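Local atomic coordinates of putative uncharacterized protein (Archaeoglobus fulgidus, PDB entry 3VU0), a protein that belongs to the AglB family of archaeal oligosaccharyltransferases and represents its C-terminal globular domain, a mixed alpha/beta fold built round a four-stranded sheet. Residues A51-N56 with R83-V88; F67-S72 with A112-E117; E93-P98 with T131-L136; P107-A112 with K122-F127. All blocks are in the same frame, centred on the assembly; numbering follows the deposited sequence.

Contact 1: A51-N56 with R83-V88; sequences AVVCNN and RKVRYV
V53 lays its CG1 methyl over the middle of one face of the R83 guanidinium, 3.9 Å from R83 CZ, while the carbonyl of the same valine meets the nitrogens of the group. V53 O stands 3.0 Å from R83 NH2 and 3.2 Å from R83 NH1, close enough for electrostatic attraction. The arginine gets there by bending at chi2 (-58°), which folds its chain toward the loop, with R83 CG passing 4.1 Å from V53 CG1. The stronger polar partner of R83 lies elsewhere: its NE forms a salt bridge with D63, at the start of helix 61-69. The other methyl of V53 serves the apolar side. With CG1 anti to the backbone N (chi1 170°), V53 CG2 is turned to V85, whose CG2 it meets at 3.8 Å, the two valines crossing at about a right angle. Both also touch L35 of strand 33-35, the edge strand next to 85-91. The contact thus fastens the loop between helices 41-46 and 61-69 to the junction of helix 73-83 and strand 85-91, where K84, at positive phi, closes a Schellman motif and turns the chain into the sheet. One valine meets two kinds of surface, its CG2 joining buried hydrocarbon and its CG1 and carbonyl lying against a cation. With D63 at NE and a backbone oxygen near the two terminal nitrogens, the positive charge of R83 is probably well compensated although the group lies against a valine methyl.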
loop_
_atom_site.group_PDB
_atom_site.type_symbol
_atom_site.label_atom_id
_atom_site.label_comp_id
_atom_site.label_asym_id
_atom_site.label_seq_id
_atom_site.Cartn_x
_atom_site.Cartn_y
_atom_site.Cartn_z
ATOM N N ALA A 51 -2.713 12.973 -6.879
ATOM C CA ALA A 51 -2.302 12.062 -7.940
ATOM C C ALA A 51 -1.961 10.685 -7.368
ATOM O O ALA A 51 -1.423 10.577 -6.265
ATOM C CB ALA A 51 -1.094 12.635 -8.678
ATOM N N VAL A 52 -2.259 9.636 -8.126
ATOM C CA VAL A 52 -1.988 8.278 -7.663
ATOM C C VAL A 52 -1.129 7.453 -8.613
ATOM O O VAL A 52 -1.005 7.761 -9.802
ATOM C CB VAL A 52 -3.307 7.496 -7.419
ATOM C CG1 VAL A 52 -4.117 8.167 -6.319
ATOM C CG2 VAL A 52 -4.124 7.427 -8.710
ATOM N N VAL A 53 -0.530 6.399 -8.070
ATOM C CA VAL A 53 0.287 5.499 -8.860
ATOM C C VAL A 53 -0.648 4.640 -9.705
ATOM O O VAL A 53 -0.310 4.268 -10.825
ATOM C CB VAL A 53 1.143 4.583 -7.960
ATOM C CG1 VAL A 53 1.806 3.489 -8.794
ATOM C CG2 VAL A 53 2.193 5.413 -7.246
ATOM N N CYS A 54 -1.832 4.341 -9.171
ATOM C CA CYS A 54 -2.800 3.525 -9.899
ATOM C C CYS A 54 -4.230 3.690 -9.394
ATOM O O CYS A 54 -4.461 3.897 -8.203
ATOM C CB CYS A 54 -2.395 2.047 -9.820
ATOM S SG CYS A 54 -2.259 1.391 -8.139
ATOM N N ASN A 55 -5.190 3.609 -10.311
ATOM C CA ASN A 55 -6.603 3.723 -9.957
ATOM C C ASN A 55 -7.432 2.689 -10.720
ATOM O O ASN A 55 -8.653 2.627 -10.592
ATOM C CB ASN A 55 -7.126 5.133 -10.244
ATOM C CG ASN A 55 -6.900 5.559 -11.681
ATOM O OD1 ASN A 55 -7.165 4.804 -12.613
ATOM N ND2 ASN A 55 -6.421 6.780 -11.865
ATOM N N ASN A 56 -6.749 1.880 -11.521
ATOM C CA ASN A 56 -7.399 0.825 -12.285
ATOM C C ASN A 56 -6.460 -0.368 -12.304
ATOM O O ASN A 56 -5.363 -0.308 -11.749
ATOM C CB ASN A 56 -7.717 1.291 -13.714
ATOM C CG ASN A 56 -6.480 1.692 -14.493
ATOM O OD1 ASN A 56 -5.573 0.888 -14.702
ATOM N ND2 ASN A 56 -6.442 2.946 -14.934
ATOM N N ARG A 83 8.099 6.356 -9.930
ATOM C CA ARG A 83 6.774 6.962 -9.909
ATOM C C ARG A 83 6.640 8.279 -9.147
ATOM O O ARG A 83 5.528 8.784 -8.990
ATOM C CB ARG A 83 5.754 5.965 -9.355
ATOM C CG ARG A 83 5.364 4.862 -10.319
ATOM C CD ARG A 83 4.801 5.452 -11.601
ATOM N NE ARG A 83 3.853 4.548 -12.237
ATOM C CZ ARG A 83 2.569 4.832 -12.427
ATOM N NH1 ARG A 83 2.078 6.000 -12.029
ATOM N NH2 ARG A 83 1.777 3.953 -13.022
ATOM N N LYS A 84 7.752 8.835 -8.678
ATOM C CA LYS A 84 7.706 10.098 -7.936
ATOM C C LYS A 84 6.777 9.976 -6.724
ATOM O O LYS A 84 5.960 10.859 -6.458
ATOM C CB LYS A 84 7.223 11.224 -8.853
ATOM N N VAL A 85 6.916 8.877 -5.991
ATOM C CA VAL A 85 6.092 8.621 -4.811
ATOM C C VAL A 85 6.573 9.407 -3.592
ATOM O O VAL A 85 7.748 9.344 -3.228
ATOM C CB VAL A 85 6.104 7.115 -4.465
ATOM C CG1 VAL A 85 5.341 6.857 -3.174
ATOM C CG2 VAL A 85 5.495 6.322 -5.608
ATOM N N ARG A 86 5.663 10.146 -2.963
ATOM C CA ARG A 86 6.004 10.924 -1.774
ATOM C C ARG A 86 5.296 10.361 -0.541
ATOM O O ARG A 86 5.777 10.504 0.584
ATOM C CB ARG A 86 5.614 12.395 -1.963
ATOM C CG ARG A 86 5.987 13.282 -0.782
ATOM C CD ARG A 86 5.654 14.749 -1.048
ATOM N NE ARG A 86 6.410 15.298 -2.170
ATOM C CZ ARG A 86 6.271 16.540 -2.626
ATOM N NH1 ARG A 86 5.401 17.359 -2.052
ATOM N NH2 ARG A 86 7.000 16.961 -3.653
ATOM N N TYR A 87 4.154 9.717 -0.762
ATOM C CA TYR A 87 3.378 9.132 0.326
ATOM C C TYR A 87 2.849 7.762 -0.068
ATOM O O TYR A 87 2.592 7.503 -1.243
ATOM C CB TYR A 87 2.192 10.036 0.674
ATOM C CG TYR A 87 2.606 11.436 1.056
ATOM C CD1 TYR A 87 3.226 11.689 2.280
ATOM C CD2 TYR A 87 2.405 12.503 0.182
ATOM C CE1 TYR A 87 3.639 12.975 2.625
ATOM C CE2 TYR A 87 2.817 13.794 0.515
ATOM C CZ TYR A 87 3.431 14.021 1.739
ATOM O OH TYR A 87 3.831 15.288 2.080
ATOM N N VAL A 88 2.684 6.894 0.927
ATOM C CA VAL A 88 2.169 5.548 0.701
ATOM C C VAL A 88 0.990 5.324 1.639
ATOM O O VAL A 88 1.039 5.712 2.799
ATOM C CB VAL A 88 3.241 4.477 0.994
ATOM C CG1 VAL A 88 2.646 3.082 0.812
ATOM C CG2 VAL A 88 4.439 4.670 0.072
#

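Contact 2: F67-S72 with A112-E117; sequences FFTAQS and AGYSPE
A Schellman motif ends helix 105-112, and the turn leaving it packs against the last turn of helix 61-69. G113, at positive phi, is the residue that breaks the helical path, and A112 just before it presents CB to T69. T69 OG1 lies 3.7 Å and T69 CG2 4.1 Å from A112 CB, so the methyl sits against both branches of the threonine. With chi1 at 57°, T69 OG1 stands between its own backbone N and carbonyl carbon, where its hydrogen bond goes back to A65 O, one helical turn earlier. The hydroxyl is therefore satisfied within its own helix and meets A112 by van der Waals contact alone. Past the glycine, Y114 swings its ring back to the threonine; T69 OG1 comes near the ring plane at the edge, 4.4 Å from Y114 CE2. The Y114 ring also meets that of F127, from helix 121-128, with the two planes at about 55°. Direct contact is thus small, with no hydrogen bond across it, and a water bridges the polar groups beyond it. This water donates to T69 O at 2.7 Å, accepts from Q71 NE2 at 3.0 Å, and reaches Y114 OH at 3.5 Å in a weak bond.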
loop_
_atom_site.group_PDB
_atom_site.type_symbol
_atom_site.label_atom_id
_atom_site.label_comp_id
_atom_site.label_asym_id
_atom_site.label_seq_id
_atom_site.Cartn_x
_atom_site.Cartn_y
_atom_site.Cartn_z
ATOM N N PHE A 67 5.991 -3.005 -5.397
ATOM C CA PHE A 67 6.403 -2.245 -4.221
ATOM C C PHE A 67 5.984 -2.958 -2.932
ATOM O O PHE A 67 6.794 -3.140 -2.023
ATOM C CB PHE A 67 5.780 -0.851 -4.243
ATOM C CG PHE A 67 6.045 -0.045 -2.998
ATOM C CD1 PHE A 67 7.221 0.685 -2.860
ATOM C CD2 PHE A 67 5.123 -0.036 -1.952
ATOM C CE1 PHE A 67 7.482 1.416 -1.701
ATOM C CE2 PHE A 67 5.369 0.690 -0.783
ATOM C CZ PHE A 67 6.552 1.418 -0.655
ATOM N N PHE A 68 4.721 -3.366 -2.860
ATOM C CA PHE A 68 4.222 -4.030 -1.661
ATOM C C PHE A 68 4.828 -5.404 -1.395
ATOM O O PHE A 68 4.980 -5.798 -0.239
ATOM C CB PHE A 68 2.696 -4.144 -1.699
ATOM C CG PHE A 68 1.979 -2.849 -1.405
ATOM C CD1 PHE A 68 2.359 -2.055 -0.323
ATOM C CD2 PHE A 68 0.904 -2.445 -2.186
ATOM C CE1 PHE A 68 1.677 -0.875 -0.027
ATOM C CE2 PHE A 68 0.213 -1.267 -1.897
ATOM C CZ PHE A 68 0.602 -0.483 -0.816
ATOM N N THR A 69 5.178 -6.133 -2.450
ATOM C CA THR A 69 5.761 -7.457 -2.264
ATOM C C THR A 69 7.286 -7.440 -2.198
ATOM O O THR A 69 7.915 -8.485 -2.047
ATOM C CB THR A 69 5.304 -8.432 -3.371
ATOM O OG1 THR A 69 5.645 -7.906 -4.657
ATOM C CG2 THR A 69 3.795 -8.638 -3.301
ATOM N N ALA A 70 7.878 -6.255 -2.303
ATOM C CA ALA A 70 9.330 -6.127 -2.237
ATOM C C ALA A 70 9.829 -6.544 -0.857
ATOM O O ALA A 70 9.179 -6.273 0.153
ATOM C CB ALA A 70 9.745 -4.689 -2.524
ATOM N N GLN A 71 10.988 -7.195 -0.812
ATOM C CA GLN A 71 11.551 -7.635 0.461
ATOM C C GLN A 71 12.671 -6.743 0.985
ATOM O O GLN A 71 13.175 -6.952 2.088
ATOM C CB GLN A 71 12.044 -9.073 0.344
ATOM C CG GLN A 71 10.928 -10.062 0.061
ATOM C CD GLN A 71 11.442 -11.476 -0.045
ATOM O OE1 GLN A 71 11.935 -12.039 0.928
ATOM N NE2 GLN A 71 11.342 -12.054 -1.235
ATOM N N SER A 72 13.062 -5.748 0.199
ATOM C CA SER A 72 14.108 -4.822 0.623
ATOM C C SER A 72 13.698 -3.412 0.239
ATOM O O SER A 72 13.090 -3.204 -0.812
ATOM C CB SER A 72 15.443 -5.163 -0.045
ATOM O OG SER A 72 15.403 -4.893 -1.432
ATOM N N ALA A 112 1.799 -9.471 -8.968
ATOM C CA ALA A 112 3.243 -9.313 -8.861
ATOM C C ALA A 112 3.957 -10.451 -9.589
ATOM O O ALA A 112 5.179 -10.427 -9.741
ATOM C CB ALA A 112 3.665 -9.282 -7.398
ATOM N N GLY A 113 3.199 -11.454 -10.020
ATOM C CA GLY A 113 3.791 -12.566 -10.745
ATOM C C GLY A 113 3.900 -13.889 -10.007
ATOM O O GLY A 113 4.495 -14.839 -10.523
ATOM N N TYR A 114 3.335 -13.961 -8.807
ATOM C CA TYR A 114 3.382 -15.189 -8.018
ATOM C C TYR A 114 2.124 -16.028 -8.218
ATOM O O TYR A 114 1.093 -15.521 -8.665
ATOM C CB TYR A 114 3.536 -14.850 -6.529
ATOM C CG TYR A 114 4.833 -14.153 -6.191
ATOM C CD1 TYR A 114 6.020 -14.871 -6.059
ATOM C CD2 TYR A 114 4.878 -12.769 -6.013
ATOM C CE1 TYR A 114 7.226 -14.229 -5.757
ATOM C CE2 TYR A 114 6.076 -12.118 -5.714
ATOM C CZ TYR A 114 7.244 -12.854 -5.587
ATOM O OH TYR A 114 8.429 -12.218 -5.285
ATOM N N SER A 115 2.224 -17.313 -7.887
ATOM C CA SER A 115 1.102 -18.243 -8.002
ATOM C C SER A 115 0.924 -18.888 -6.636
ATOM O O SER A 115 1.344 -20.027 -6.407
ATOM C CB SER A 115 1.393 -19.316 -9.059
ATOM O OG SER A 115 1.512 -18.734 -10.346
ATOM N N PRO A 116 0.289 -18.158 -5.708
ATOM C CA PRO A 116 0.034 -18.606 -4.337
ATOM C C PRO A 116 -0.600 -19.992 -4.203
ATOM O O PRO A 116 -0.355 -20.688 -3.217
ATOM C CB PRO A 116 -0.870 -17.507 -3.774
ATOM C CG PRO A 116 -0.475 -16.299 -4.554
ATOM C CD PRO A 116 -0.342 -16.847 -5.950
ATOM N N GLU A 117 -1.405 -20.401 -5.180
ATOM C CA GLU A 117 -2.062 -21.703 -5.086
ATOM C C GLU A 117 -1.092 -22.878 -5.041
ATOM O O GLU A 117 -1.470 -23.988 -4.668
ATOM C CB GLU A 117 -3.075 -21.901 -6.228
ATOM C CG GLU A 117 -2.492 -22.124 -7.616
ATOM C CD GLU A 117 -2.204 -20.832 -8.362
ATOM O OE1 GLU A 117 -2.137 -20.882 -9.609
ATOM O OE2 GLU A 117 -2.039 -19.776 -7.717
HETATM O O HOH W 1 9.877 -10.036 -2.969
#

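Contact 3: E93-P98 with T131-L136; sequences ELTVKP and TMLYKL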
loop_
_atom_site.group_PDB
_atom_site.type_symbol
_atom_site.label_atom_id
_atom_site.label_comp_id
_atom_site.label_asym_id
_atom_site.label_seq_id
_atom_site.Cartn_x
_atom_site.Cartn_y
_atom_site.Cartn_z
ATOM N N GLU A 93 -7.081 -4.532 5.249
ATOM C CA GLU A 93 -7.582 -5.629 4.411
ATOM C C GLU A 93 -6.545 -6.158 3.410
ATOM O O GLU A 93 -6.754 -7.194 2.790
ATOM C CB GLU A 93 -8.862 -5.212 3.666
ATOM C CG GLU A 93 -8.683 -4.098 2.643
ATOM C CD GLU A 93 -9.964 -3.782 1.865
ATOM O OE1 GLU A 93 -9.927 -2.892 0.994
ATOM O OE2 GLU A 93 -11.008 -4.420 2.117
ATOM N N LEU A 94 -5.428 -5.452 3.261
ATOM C CA LEU A 94 -4.362 -5.873 2.346
ATOM C C LEU A 94 -3.402 -6.857 3.018
ATOM O O LEU A 94 -2.690 -7.602 2.348
ATOM C CB LEU A 94 -3.541 -4.666 1.884
ATOM C CG LEU A 94 -4.228 -3.517 1.145
ATOM C CD1 LEU A 94 -3.180 -2.479 0.739
ATOM C CD2 LEU A 94 -4.946 -4.053 -0.070
ATOM N N THR A 95 -3.383 -6.845 4.344
ATOM C CA THR A 95 -2.481 -7.700 5.099
ATOM C C THR A 95 -3.019 -9.099 5.352
ATOM O O THR A 95 -4.218 -9.353 5.251
ATOM C CB THR A 95 -2.143 -7.069 6.461
ATOM O OG1 THR A 95 -3.319 -7.053 7.277
ATOM C CG2 THR A 95 -1.645 -5.635 6.281
ATOM N N VAL A 96 -2.111 -10.009 5.681
ATOM C CA VAL A 96 -2.486 -11.385 5.976
ATOM C C VAL A 96 -2.857 -11.427 7.452
ATOM O O VAL A 96 -2.120 -10.915 8.293
ATOM C CB VAL A 96 -1.312 -12.348 5.708
ATOM C CG1 VAL A 96 -1.682 -13.768 6.133
ATOM C CG2 VAL A 96 -0.959 -12.322 4.226
ATOM N N LYS A 97 -4.006 -12.018 7.759
ATOM C CA LYS A 97 -4.479 -12.125 9.139
ATOM C C LYS A 97 -4.374 -13.573 9.614
ATOM O O LYS A 97 -4.714 -14.497 8.881
ATOM C CB LYS A 97 -5.930 -11.641 9.235
ATOM N N PRO A 98 -3.916 -13.788 10.856
ATOM C CA PRO A 98 -3.765 -15.138 11.416
ATOM C C PRO A 98 -5.060 -15.945 11.539
ATOM O O PRO A 98 -5.032 -17.181 11.525
ATOM C CB PRO A 98 -3.149 -14.882 12.794
ATOM C CG PRO A 98 -2.496 -13.537 12.656
ATOM C CD PRO A 98 -3.485 -12.770 11.826
ATOM N N THR A 131 7.781 -8.712 3.508
ATOM C CA THR A 131 7.465 -7.652 2.557
ATOM C C THR A 131 7.336 -6.235 3.107
ATOM O O THR A 131 7.209 -6.013 4.311
ATOM C CB THR A 131 6.158 -7.953 1.799
ATOM O OG1 THR A 131 5.046 -7.784 2.689
ATOM C CG2 THR A 131 6.165 -9.379 1.257
HETATM N N MSE A 132 7.362 -5.279 2.183
HETATM C CA MSE A 132 7.218 -3.869 2.507
HETATM C C MSE A 132 5.858 -3.624 3.155
HETATM O O MSE A 132 5.740 -2.822 4.076
HETATM C CB MSE A 132 7.330 -3.025 1.234
HETATM C CG MSE A 132 8.747 -2.879 0.709
HETATM SE SE MSE A 132 9.848 -1.942 1.986
HETATM C CE MSE A 132 8.857 -0.282 2.061
ATOM N N LEU A 133 4.834 -4.308 2.654
ATOM C CA LEU A 133 3.485 -4.161 3.192
ATOM C C LEU A 133 3.478 -4.488 4.679
ATOM O O LEU A 133 2.840 -3.804 5.472
ATOM C CB LEU A 133 2.514 -5.081 2.451
ATOM C CG LEU A 133 1.062 -5.054 2.942
ATOM C CD1 LEU A 133 0.542 -3.624 2.979
ATOM C CD2 LEU A 133 0.201 -5.913 2.021
ATOM N N TYR A 134 4.195 -5.541 5.052
ATOM C CA TYR A 134 4.291 -5.942 6.450
ATOM C C TYR A 134 5.074 -4.909 7.264
ATOM O O TYR A 134 4.625 -4.464 8.315
ATOM C CB TYR A 134 4.998 -7.296 6.565
ATOM C CG TYR A 134 5.292 -7.692 7.992
ATOM C CD1 TYR A 134 4.328 -8.328 8.769
ATOM C CD2 TYR A 134 6.527 -7.406 8.574
ATOM C CE1 TYR A 134 4.584 -8.676 10.095
ATOM C CE2 TYR A 134 6.793 -7.747 9.899
ATOM C CZ TYR A 134 5.817 -8.382 10.650
ATOM O OH TYR A 134 6.077 -8.729 11.954
ATOM N N LYS A 135 6.251 -4.533 6.774
ATOM C CA LYS A 135 7.093 -3.578 7.482
ATOM C C LYS A 135 6.428 -2.216 7.631
ATOM O O LYS A 135 6.730 -1.472 8.569
ATOM C CB LYS A 135 8.443 -3.445 6.774
ATOM C CG LYS A 135 9.180 -4.771 6.678
ATOM C CD LYS A 135 10.425 -4.674 5.821
ATOM C CE LYS A 135 11.037 -6.048 5.602
ATOM N NZ LYS A 135 12.292 -5.964 4.810
ATOM N N LEU A 136 5.521 -1.892 6.710
ATOM C CA LEU A 136 4.795 -0.629 6.771
ATOM C C LEU A 136 3.577 -0.723 7.684
ATOM O O LEU A 136 3.567 -0.183 8.791
ATOM C CB LEU A 136 4.321 -0.190 5.370
ATOM C CG LEU A 136 5.378 0.308 4.379
ATOM C CD1 LEU A 136 4.752 0.463 3.000
ATOM C CD2 LEU A 136 5.945 1.635 4.855
#
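L133 leans from the first turn of helix 132-138 toward the loop that follows strand 85-91. Its CB starts toward that loop; chi1 of 178° sets CG anti to the backbone N, and chi2 of 53° helps place CD2 against L94. L133 CG comes within 4.3 Å of T95 CG2, a loose approach. At the tip, L133 CD2 is 3.4 Å from L94 O and 3.9 Å from L94 CB, touching both backbone and side chain of the leucine at the end of the 3-10 turn. T95 OG1 bonds back to E92 O, while its CG2 is the atom that faces L133; the T95 side chain also touches F128. F105 and F128 also press on L133, while F68 of helix 61-69 touches it too. The helix itself begins at T131, the N-cap, whose OG1 accepts a weak bond from Y134 N at 3.4 Å. No hydrogen bond or charge joins the two segments here. All three touching residues are buried, and the contact is van der Waals packing round L133, including a carbonyl oxygen against a methyl; the cohesion of these two segments probably rests mainly on shape and burial.

Contact 4: P107-A112 with K122-F127; sequences PIMQIA and KEIIDF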
loop_
_atom_site.group_PDB
_atom_site.type_symbol
_atom_site.label_atom_id
_atom_site.label_comp_id
_atom_site.label_asym_id
_atom_site.label_seq_id
_atom_site.Cartn_x
_atom_site.Cartn_y
_atom_site.Cartn_z
ATOM N N PRO A 107 -4.403 -11.338 -4.437
ATOM C CA PRO A 107 -4.383 -10.742 -5.776
ATOM C C PRO A 107 -3.140 -9.873 -5.976
ATOM O O PRO A 107 -2.629 -9.749 -7.093
ATOM C CB PRO A 107 -5.691 -9.944 -5.829
ATOM C CG PRO A 107 -6.004 -9.664 -4.389
ATOM C CD PRO A 107 -5.626 -10.962 -3.708
ATOM N N ILE A 108 -2.649 -9.276 -4.892
ATOM C CA ILE A 108 -1.444 -8.453 -4.979
ATOM C C ILE A 108 -0.299 -9.362 -5.434
ATOM O O ILE A 108 0.474 -9.012 -6.320
ATOM C CB ILE A 108 -1.085 -7.819 -3.613
ATOM C CG1 ILE A 108 -2.105 -6.729 -3.264
ATOM C CG2 ILE A 108 0.321 -7.236 -3.651
ATOM C CD1 ILE A 108 -1.799 -5.993 -1.959
HETATM N N MSE A 109 -0.200 -10.534 -4.818
HETATM C CA MSE A 109 0.837 -11.490 -5.190
HETATM C C MSE A 109 0.667 -11.937 -6.638
HETATM O O MSE A 109 1.633 -11.985 -7.398
HETATM C CB MSE A 109 0.794 -12.721 -4.284
HETATM C CG MSE A 109 1.326 -12.489 -2.894
HETATM SE SE MSE A 109 1.482 -14.157 -1.942
HETATM C CE MSE A 109 2.994 -14.903 -2.896
ATOM N N GLN A 110 -0.561 -12.273 -7.019
ATOM C CA GLN A 110 -0.816 -12.728 -8.383
ATOM C C GLN A 110 -0.388 -11.684 -9.412
ATOM O O GLN A 110 0.239 -12.015 -10.417
ATOM C CB GLN A 110 -2.297 -13.059 -8.563
ATOM C CG GLN A 110 -2.787 -14.125 -7.607
ATOM C CD GLN A 110 -4.283 -14.337 -7.685
ATOM O OE1 GLN A 110 -5.057 -13.383 -7.638
ATOM N NE2 GLN A 110 -4.698 -15.592 -7.793
ATOM N N ILE A 111 -0.715 -10.423 -9.155
ATOM C CA ILE A 111 -0.358 -9.354 -10.078
ATOM C C ILE A 111 1.148 -9.110 -10.069
ATOM O O ILE A 111 1.715 -8.619 -11.048
ATOM C CB ILE A 111 -1.122 -8.061 -9.728
ATOM C CG1 ILE A 111 -2.624 -8.335 -9.818
ATOM C CG2 ILE A 111 -0.748 -6.945 -10.689
ATOM C CD1 ILE A 111 -3.488 -7.233 -9.273
ATOM N N ALA A 112 1.799 -9.471 -8.968
ATOM C CA ALA A 112 3.243 -9.313 -8.861
ATOM C C ALA A 112 3.957 -10.451 -9.589
ATOM O O ALA A 112 5.179 -10.427 -9.741
ATOM C CB ALA A 112 3.665 -9.282 -7.398
ATOM N N LYS A 122 1.640 -21.617 5.144
ATOM C CA LYS A 122 2.697 -20.976 5.918
ATOM C C LYS A 122 3.748 -20.308 5.034
ATOM O O LYS A 122 4.344 -19.308 5.428
ATOM C CB LYS A 122 3.366 -21.975 6.871
ATOM C CG LYS A 122 4.385 -21.325 7.804
ATOM C CD LYS A 122 4.873 -22.295 8.872
ATOM C CE LYS A 122 6.005 -21.694 9.677
ATOM N NZ LYS A 122 7.254 -21.548 8.867
ATOM N N GLU A 123 3.990 -20.853 3.844
ATOM C CA GLU A 123 4.955 -20.228 2.945
ATOM C C GLU A 123 4.442 -18.839 2.530
ATOM O O GLU A 123 5.226 -17.910 2.332
ATOM C CB GLU A 123 5.188 -21.096 1.703
ATOM C CG GLU A 123 5.815 -22.450 2.016
ATOM C CD GLU A 123 6.118 -23.273 0.770
ATOM O OE1 GLU A 123 5.229 -23.389 -0.095
ATOM O OE2 GLU A 123 7.241 -23.815 0.662
ATOM N N ILE A 124 3.126 -18.700 2.408
ATOM C CA ILE A 124 2.528 -17.419 2.031
ATOM C C ILE A 124 2.675 -16.434 3.186
ATOM O O ILE A 124 3.025 -15.274 2.978
ATOM C CB ILE A 124 1.028 -17.584 1.674
ATOM C CG1 ILE A 124 0.895 -18.418 0.398
ATOM C CG2 ILE A 124 0.356 -16.222 1.508
ATOM C CD1 ILE A 124 -0.539 -18.735 0.030
ATOM N N ILE A 125 2.419 -16.908 4.402
ATOM C CA ILE A 125 2.542 -16.076 5.598
ATOM C C ILE A 125 4.005 -15.657 5.794
ATOM O O ILE A 125 4.302 -14.483 6.029
ATOM C CB ILE A 125 2.052 -16.844 6.851
ATOM C CG1 ILE A 125 0.557 -17.160 6.715
ATOM C CG2 ILE A 125 2.312 -16.022 8.107
ATOM C CD1 ILE A 125 0.034 -18.153 7.749
ATOM N N ASP A 126 4.920 -16.617 5.693
ATOM C CA ASP A 126 6.338 -16.308 5.850
ATOM C C ASP A 126 6.784 -15.282 4.807
ATOM O O ASP A 126 7.555 -14.381 5.118
ATOM C CB ASP A 126 7.192 -17.580 5.739
ATOM C CG ASP A 126 6.978 -18.534 6.908
ATOM O OD1 ASP A 126 6.456 -18.098 7.960
ATOM O OD2 ASP A 126 7.345 -19.720 6.777
ATOM N N PHE A 127 6.297 -15.419 3.578
ATOM C CA PHE A 127 6.634 -14.470 2.514
ATOM C C PHE A 127 6.102 -13.078 2.890
ATOM O O PHE A 127 6.831 -12.082 2.835
ATOM C CB PHE A 127 6.017 -14.912 1.183
ATOM C CG PHE A 127 6.193 -13.912 0.073
ATOM C CD1 PHE A 127 7.457 -13.613 -0.417
ATOM C CD2 PHE A 127 5.098 -13.237 -0.452
ATOM C CE1 PHE A 127 7.627 -12.648 -1.421
ATOM C CE2 PHE A 127 5.256 -12.275 -1.451
ATOM C CZ PHE A 127 6.525 -11.980 -1.934
#
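M109, a selenomethionine, reaches from helix 105-112 to F127 and I124 of helix 121-128. Its CE methyl lies 3.6 Å from F127 CD2 and 3.8 Å from F127 CE2, approaching the ring obliquely. The selenium stands 5.1 Å from the ring centroid, 66° off the normal, which makes this a Met-aromatic contact with the heavy atom well away from the ring axis. The same atom also meets I124, with M109 SE 4.2 Å from I124 CG2. M109 bends at chi3 (72°), turning CE aside from the run of the chain and up to the phenyl ring; the M109 and F127 side chains run antiparallel alongside one another. F127, with CG anti to its backbone N (chi1 174°), stretches toward helix 105-112 to meet M109. I124 and F127 are three positions apart, nearly one turn, so both can reach the selenomethionine from the same side of their helix. The backbone under the ring is held by the helical bond from F127 N to E123 O, at 3.0 Å. Further out, Y114 and M119 from the connecting segment also touch M109. T69 of helix 61-69 touches I108 and F127, so helix 61-69 packs against both of the two consecutive helices, which are connected by residues 113-120.

Overall arrangement
Along the chain, contacts 1 and 2 interlock, as do contacts 2 and 3, whereas contact 4 joins helices lying between the two segments of contact 3. Contact 1 sits at the sheet end of the fold, about 18 Å between centres from contact 2 and 22 Å from contact 4, while contacts 2 and 4 are about 5 Å apart and share A112. Helix 61-69 and the turn after it link the groups: F67 and F68 touch V88 of strand 85-91, and the carbonyls of A70 and Q71 probably bond to M132 N and K135 NZ of helix 132-138. L94 packs on I108 and V96 on I125, tying contact 3 to contact 4. The helical cluster is thereby joined to the sheet as one compact domain.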